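Local coordinates for protein Non-reducing end alpha-L-arabinofuranosidase BoGH43B (Bacteroides ovatus, PDB 5JOZ) that removes terminal non-reducing alpha-L-arabinofuranosyl residues from xyloglucan side chains, turning 'S' units into 'X' units during xyloglucan breakdown, at residues V376-V390 / L401-R415. Residues are numbered along the deposited sequence; the frame is centred on the assembly and turned at random.
Sequences VNFIPKVENEEAGLV and LLITERNGQRVAMIR
I403 packs against the rim of the F378 ring, its CB lying in the ring plane 4.0 Å from CD2, while its CD1 reaches V376 CG1. This apolar cluster sits between the two sheets of the C-terminal concanavalin A-like beta-sandwich, where V436 of strand 436-442 also touches I403. The F378 ring has A387 CB over the centre of one face. Antiparallel pairing joins 387-389 to 401-403, and I403 N gives A387 O a nearly straight bond of 2.8 Å. Just before this ladder, the E386 side chain crosses L402, its CD touching L402 CD1, and forms a salt bridge from OE2 to R415 NH2 (3.1 Å); N488 also binds E386, and D400 pairs with R415. R410, extended from CG to NE with CG anti to the backbone N (chi1 -169°), passes P380 and grips F378 O side-on through NE and NH2. Its guanidinium also bonds P431 O and G434 O, so an alanine here would probably leave three backbone carbonyls without this shared donor and the 378-380 loop less firmly held. Near the 406-409 type I' turn, R406 NH1 binds E383 O, and N407 N meets E383 OE2 at 2.8 Å from above the carboxylate plane.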
loop_
_atom_site.group_PDB
_atom_site.type_symbol
_atom_site.label_atom_id
_atom_site.label_comp_id
_atom_site.label_asym_id
_atom_site.label_seq_id
_atom_site.Cartn_x
_atom_site.Cartn_y
_atom_site.Cartn_z
ATOM N N VAL A 376 -2.860 9.137 -25.367
ATOM C CA VAL A 376 -1.686 9.971 -25.161
ATOM C C VAL A 376 -1.229 10.633 -26.467
ATOM O O VAL A 376 -1.266 10.027 -27.549
ATOM C CB VAL A 376 -0.536 9.165 -24.505
ATOM C CG1 VAL A 376 -0.122 7.980 -25.361
ATOM C CG2 VAL A 376 0.667 10.054 -24.185
ATOM N N ASN A 377 -0.827 11.889 -26.342
ATOM C CA ASN A 377 -0.196 12.640 -27.410
ATOM C C ASN A 377 1.282 12.767 -27.041
ATOM O O ASN A 377 1.615 13.392 -26.027
ATOM C CB ASN A 377 -0.854 14.027 -27.554
ATOM C CG ASN A 377 -0.377 14.789 -28.795
ATOM O OD1 ASN A 377 -0.038 14.201 -29.816
ATOM N ND2 ASN A 377 -0.352 16.105 -28.700
ATOM N N PHE A 378 2.167 12.166 -27.835
ATOM C CA PHE A 378 3.606 12.261 -27.571
ATOM C C PHE A 378 4.439 12.155 -28.832
ATOM O O PHE A 378 4.456 11.110 -29.478
ATOM C CB PHE A 378 4.070 11.199 -26.556
ATOM C CG PHE A 378 5.539 11.293 -26.225
ATOM C CD1 PHE A 378 6.066 12.461 -25.677
ATOM C CD2 PHE A 378 6.407 10.232 -26.481
ATOM C CE1 PHE A 378 7.427 12.565 -25.387
ATOM C CE2 PHE A 378 7.764 10.331 -26.191
ATOM C CZ PHE A 378 8.270 11.491 -25.641
ATOM N N ILE A 379 5.144 13.239 -29.159
ATOM C CA ILE A 379 6.065 13.271 -30.291
ATOM C C ILE A 379 7.493 13.212 -29.753
ATOM O O ILE A 379 7.975 14.198 -29.191
ATOM C CB ILE A 379 5.890 14.559 -31.138
ATOM C CG1 ILE A 379 4.438 14.712 -31.612
ATOM C CG2 ILE A 379 6.867 14.565 -32.314
ATOM C CD1 ILE A 379 3.914 13.570 -32.472
ATOM N N PRO A 380 8.170 12.053 -29.892
ATOM C CA PRO A 380 9.586 12.001 -29.525
ATOM C C PRO A 380 10.447 12.532 -30.663
ATOM O O PRO A 380 10.139 12.276 -31.819
ATOM C CB PRO A 380 9.837 10.512 -29.307
ATOM C CG PRO A 380 8.866 9.828 -30.202
ATOM C CD PRO A 380 7.671 10.737 -30.337
ATOM N N LYS A 381 11.504 13.265 -30.335
ATOM C CA LYS A 381 12.398 13.835 -31.350
ATOM C C LYS A 381 13.726 13.071 -31.503
ATOM O O LYS A 381 14.404 13.265 -32.504
ATOM C CB LYS A 381 12.659 15.326 -31.070
ATOM N N VAL A 382 14.090 12.216 -30.540
ATOM C CA VAL A 382 15.331 11.414 -30.618
ATOM C C VAL A 382 15.194 10.100 -29.816
ATOM O O VAL A 382 14.321 9.994 -28.951
ATOM C CB VAL A 382 16.560 12.270 -30.200
ATOM C CG1 VAL A 382 16.528 12.626 -28.712
ATOM C CG2 VAL A 382 17.881 11.614 -30.607
ATOM N N GLU A 383 16.039 9.106 -30.106
ATOM C CA GLU A 383 15.817 7.712 -29.646
ATOM C C GLU A 383 15.694 7.512 -28.116
ATOM O O GLU A 383 14.955 6.635 -27.685
ATOM C CB GLU A 383 16.865 6.747 -30.253
ATOM C CG GLU A 383 16.886 6.760 -31.793
ATOM C CD GLU A 383 17.328 5.455 -32.467
ATOM O OE1 GLU A 383 17.883 4.553 -31.794
ATOM O OE2 GLU A 383 17.125 5.341 -33.702
ATOM N N ASN A 384 16.364 8.355 -27.320
ATOM C CA ASN A 384 16.303 8.290 -25.840
ATOM C C ASN A 384 14.966 8.720 -25.190
ATOM O O ASN A 384 14.786 8.548 -23.984
ATOM C CB ASN A 384 17.486 9.060 -25.180
ATOM C CG ASN A 384 17.574 10.542 -25.597
ATOM O OD1 ASN A 384 18.048 10.860 -26.687
ATOM N ND2 ASN A 384 17.172 11.447 -24.708
ATOM N N GLU A 385 14.043 9.259 -25.985
ATOM C CA GLU A 385 12.828 9.893 -25.482
ATOM C C GLU A 385 11.667 8.934 -25.589
ATOM O O GLU A 385 11.452 8.293 -26.637
ATOM C CB GLU A 385 12.515 11.155 -26.278
ATOM C CG GLU A 385 13.586 12.224 -26.147
ATOM C CD GLU A 385 13.200 13.535 -26.798
ATOM O OE1 GLU A 385 12.472 13.515 -27.810
ATOM O OE2 GLU A 385 13.641 14.593 -26.299
ATOM N N GLU A 386 10.922 8.827 -24.495
ATOM C CA GLU A 386 9.846 7.863 -24.408
ATOM C C GLU A 386 8.785 8.278 -23.402
ATOM O O GLU A 386 9.049 9.027 -22.457
ATOM C CB GLU A 386 10.415 6.468 -24.091
ATOM C CG GLU A 386 11.235 6.414 -22.811
ATOM C CD GLU A 386 12.096 5.164 -22.666
ATOM O OE1 GLU A 386 12.528 4.574 -23.692
ATOM O OE2 GLU A 386 12.363 4.793 -21.501
ATOM N N ALA A 387 7.573 7.801 -23.645
ATOM C CA ALA A 387 6.455 8.027 -22.751
ATOM C C ALA A 387 5.349 7.032 -23.063
ATOM O O ALA A 387 5.184 6.603 -24.214
ATOM C CB ALA A 387 5.929 9.450 -22.885
ATOM N N GLY A 388 4.588 6.668 -22.037
ATOM C CA GLY A 388 3.529 5.696 -22.186
ATOM C C GLY A 388 3.095 5.161 -20.848
ATOM O O GLY A 388 3.020 5.921 -19.880
ATOM N N LEU A 389 2.817 3.854 -20.806
ATOM C CA LEU A 389 2.369 3.159 -19.606
ATOM C C LEU A 389 3.399 2.161 -19.130
ATOM O O LEU A 389 4.125 1.575 -19.929
ATOM C CB LEU A 389 1.051 2.431 -19.855
ATOM C CG LEU A 389 -0.102 3.290 -20.362
ATOM C CD1 LEU A 389 -1.349 2.447 -20.525
ATOM C CD2 LEU A 389 -0.357 4.499 -19.465
ATOM N N VAL A 390 3.454 1.971 -17.813
ATOM C CA VAL A 390 4.401 1.048 -17.194
ATOM C C VAL A 390 3.703 0.167 -16.156
ATOM O O VAL A 390 2.870 0.648 -15.378
ATOM C CB VAL A 390 5.580 1.813 -16.544
ATOM C CG1 VAL A 390 6.510 0.867 -15.775
ATOM C CG2 VAL A 390 6.352 2.559 -17.625
ATOM N N LEU A 401 5.322 -0.012 -21.793
ATOM C CA LEU A 401 4.609 0.144 -23.057
ATOM C C LEU A 401 4.730 1.609 -23.485
ATOM O O LEU A 401 3.908 2.447 -23.094
ATOM C CB LEU A 401 3.155 -0.302 -22.925
ATOM C CG LEU A 401 2.259 -0.072 -24.143
ATOM C CD1 LEU A 401 2.803 -0.793 -25.360
ATOM C CD2 LEU A 401 0.836 -0.498 -23.839
ATOM N N LEU A 402 5.758 1.906 -24.289
ATOM C CA LEU A 402 6.156 3.290 -24.581
ATOM C C LEU A 402 6.131 3.664 -26.053
ATOM O O LEU A 402 6.306 2.815 -26.923
ATOM C CB LEU A 402 7.564 3.545 -24.052
ATOM C CG LEU A 402 7.825 3.138 -22.599
ATOM C CD1 LEU A 402 9.290 3.337 -22.237
ATOM C CD2 LEU A 402 6.927 3.900 -21.637
ATOM N N ILE A 403 5.912 4.957 -26.296
ATOM C CA ILE A 403 6.084 5.590 -27.584
ATOM C C ILE A 403 7.467 6.205 -27.578
ATOM O O ILE A 403 7.809 6.942 -26.642
ATOM C CB ILE A 403 5.073 6.732 -27.814
ATOM C CG1 ILE A 403 3.649 6.195 -27.772
ATOM C CG2 ILE A 403 5.349 7.445 -29.150
ATOM C CD1 ILE A 403 2.602 7.274 -27.695
ATOM N N THR A 404 8.237 5.920 -28.630
ATOM C CA THR A 404 9.611 6.429 -28.799
ATOM C C THR A 404 9.937 6.555 -30.303
ATOM O O THR A 404 9.041 6.398 -31.150
ATOM C CB THR A 404 10.629 5.510 -28.073
ATOM O OG1 THR A 404 11.947 6.068 -28.151
ATOM C CG2 THR A 404 10.643 4.119 -28.664
ATOM N N GLU A 405 11.202 6.837 -30.627
ATOM C CA GLU A 405 11.663 6.978 -32.010
ATOM C C GLU A 405 12.759 5.941 -32.247
ATOM O O GLU A 405 13.701 5.840 -31.469
ATOM C CB GLU A 405 12.184 8.401 -32.265
ATOM C CG GLU A 405 12.346 8.793 -33.739
ATOM C CD GLU A 405 11.049 9.243 -34.420
ATOM O OE1 GLU A 405 11.082 9.488 -35.644
ATOM O OE2 GLU A 405 9.991 9.366 -33.754
ATOM N N ARG A 406 12.613 5.156 -33.307
ATOM C CA ARG A 406 13.591 4.148 -33.672
ATOM C C ARG A 406 13.870 4.271 -35.150
ATOM O O ARG A 406 12.960 4.161 -35.960
ATOM C CB ARG A 406 13.058 2.743 -33.356
ATOM C CG ARG A 406 13.024 2.388 -31.874
ATOM C CD ARG A 406 14.427 2.191 -31.297
ATOM N NE ARG A 406 14.444 1.997 -29.843
ATOM C CZ ARG A 406 14.420 2.961 -28.918
ATOM N NH1 ARG A 406 14.340 4.245 -29.242
ATOM N NH2 ARG A 406 14.466 2.629 -27.638
ATOM N N ASN A 407 15.128 4.524 -35.491
ATOM C CA ASN A 407 15.567 4.653 -36.880
ATOM C C ASN A 407 14.692 5.595 -37.709
ATOM O O ASN A 407 14.203 5.245 -38.781
ATOM C CB ASN A 407 15.687 3.259 -37.500
ATOM C CG ASN A 407 16.807 2.457 -36.872
ATOM O OD1 ASN A 407 17.864 2.997 -36.556
ATOM N ND2 ASN A 407 16.580 1.172 -36.678
ATOM N N GLY A 408 14.486 6.792 -37.167
ATOM C CA GLY A 408 13.668 7.824 -37.814
ATOM C C GLY A 408 12.193 7.503 -37.991
ATOM O O GLY A 408 11.510 8.165 -38.773
ATOM N N GLN A 409 11.703 6.482 -37.285
ATOM C CA GLN A 409 10.286 6.141 -37.271
ATOM C C GLN A 409 9.786 6.242 -35.830
ATOM O O GLN A 409 10.459 5.831 -34.884
ATOM C CB GLN A 409 10.050 4.731 -37.794
ATOM C CG GLN A 409 10.376 4.528 -39.269
ATOM C CD GLN A 409 10.031 3.125 -39.769
ATOM O OE1 GLN A 409 9.979 2.166 -39.000
ATOM N NE2 GLN A 409 9.789 3.004 -41.065
ATOM N N ARG A 410 8.602 6.806 -35.679
ATOM C CA ARG A 410 7.937 6.848 -34.403
ATOM C C ARG A 410 7.313 5.488 -34.218
ATOM O O ARG A 410 6.693 4.973 -35.147
ATOM C CB ARG A 410 6.875 7.924 -34.433
ATOM C CG ARG A 410 6.268 8.252 -33.085
ATOM C CD ARG A 410 5.287 9.383 -33.316
ATOM N NE ARG A 410 4.321 9.526 -32.246
ATOM C CZ ARG A 410 3.002 9.410 -32.354
ATOM N NH1 ARG A 410 2.404 9.133 -33.503
ATOM N NH2 ARG A 410 2.267 9.585 -31.268
ATOM N N VAL A 411 7.481 4.904 -33.034
ATOM C CA VAL A 411 7.069 3.518 -32.792
ATOM C C VAL A 411 6.398 3.343 -31.432
ATOM O O VAL A 411 6.599 4.147 -30.516
ATOM C CB VAL A 411 8.274 2.544 -32.867
ATOM C CG1 VAL A 411 9.005 2.680 -34.196
ATOM C CG2 VAL A 411 9.257 2.764 -31.716
ATOM N N ALA A 412 5.621 2.272 -31.316
ATOM C CA ALA A 412 5.140 1.782 -30.033
ATOM C C ALA A 412 6.033 0.614 -29.643
ATOM O O ALA A 412 6.334 -0.235 -30.476
ATOM C CB ALA A 412 3.699 1.340 -30.139
ATOM N N MET A 413 6.456 0.587 -28.382
ATOM C CA MET A 413 7.435 -0.368 -27.891
ATOM C C MET A 413 6.935 -1.007 -26.592
ATOM O O MET A 413 6.550 -0.297 -25.673
ATOM C CB MET A 413 8.776 0.347 -27.646
ATOM C CG MET A 413 9.865 -0.508 -27.002
ATOM S SD MET A 413 11.493 0.275 -26.888
ATOM C CE MET A 413 11.145 1.655 -25.798
ATOM N N ILE A 414 6.940 -2.342 -26.539
ATOM C CA ILE A 414 6.871 -3.088 -25.270
ATOM C C ILE A 414 8.298 -3.497 -24.948
ATOM O O ILE A 414 8.961 -4.109 -25.768
ATOM C CB ILE A 414 5.898 -4.316 -25.281
ATOM C CG1 ILE A 414 5.902 -5.038 -23.924
ATOM C CG2 ILE A 414 6.224 -5.337 -26.367
ATOM C CD1 ILE A 414 5.568 -4.156 -22.741
ATOM N N ARG A 415 8.781 -3.116 -23.769
ATOM C CA ARG A 415 10.148 -3.397 -23.371
ATOM C C ARG A 415 10.153 -3.966 -21.961
ATOM O O ARG A 415 9.715 -3.311 -21.016
ATOM C CB ARG A 415 10.991 -2.128 -23.443
ATOM C CG ARG A 415 12.489 -2.352 -23.258
ATOM C CD ARG A 415 13.223 -1.020 -23.262
ATOM N NE ARG A 415 12.773 -0.171 -22.157
ATOM C CZ ARG A 415 12.992 1.141 -22.045
ATOM N NH1 ARG A 415 13.664 1.825 -22.975
ATOM N NH2 ARG A 415 12.514 1.782 -20.987
#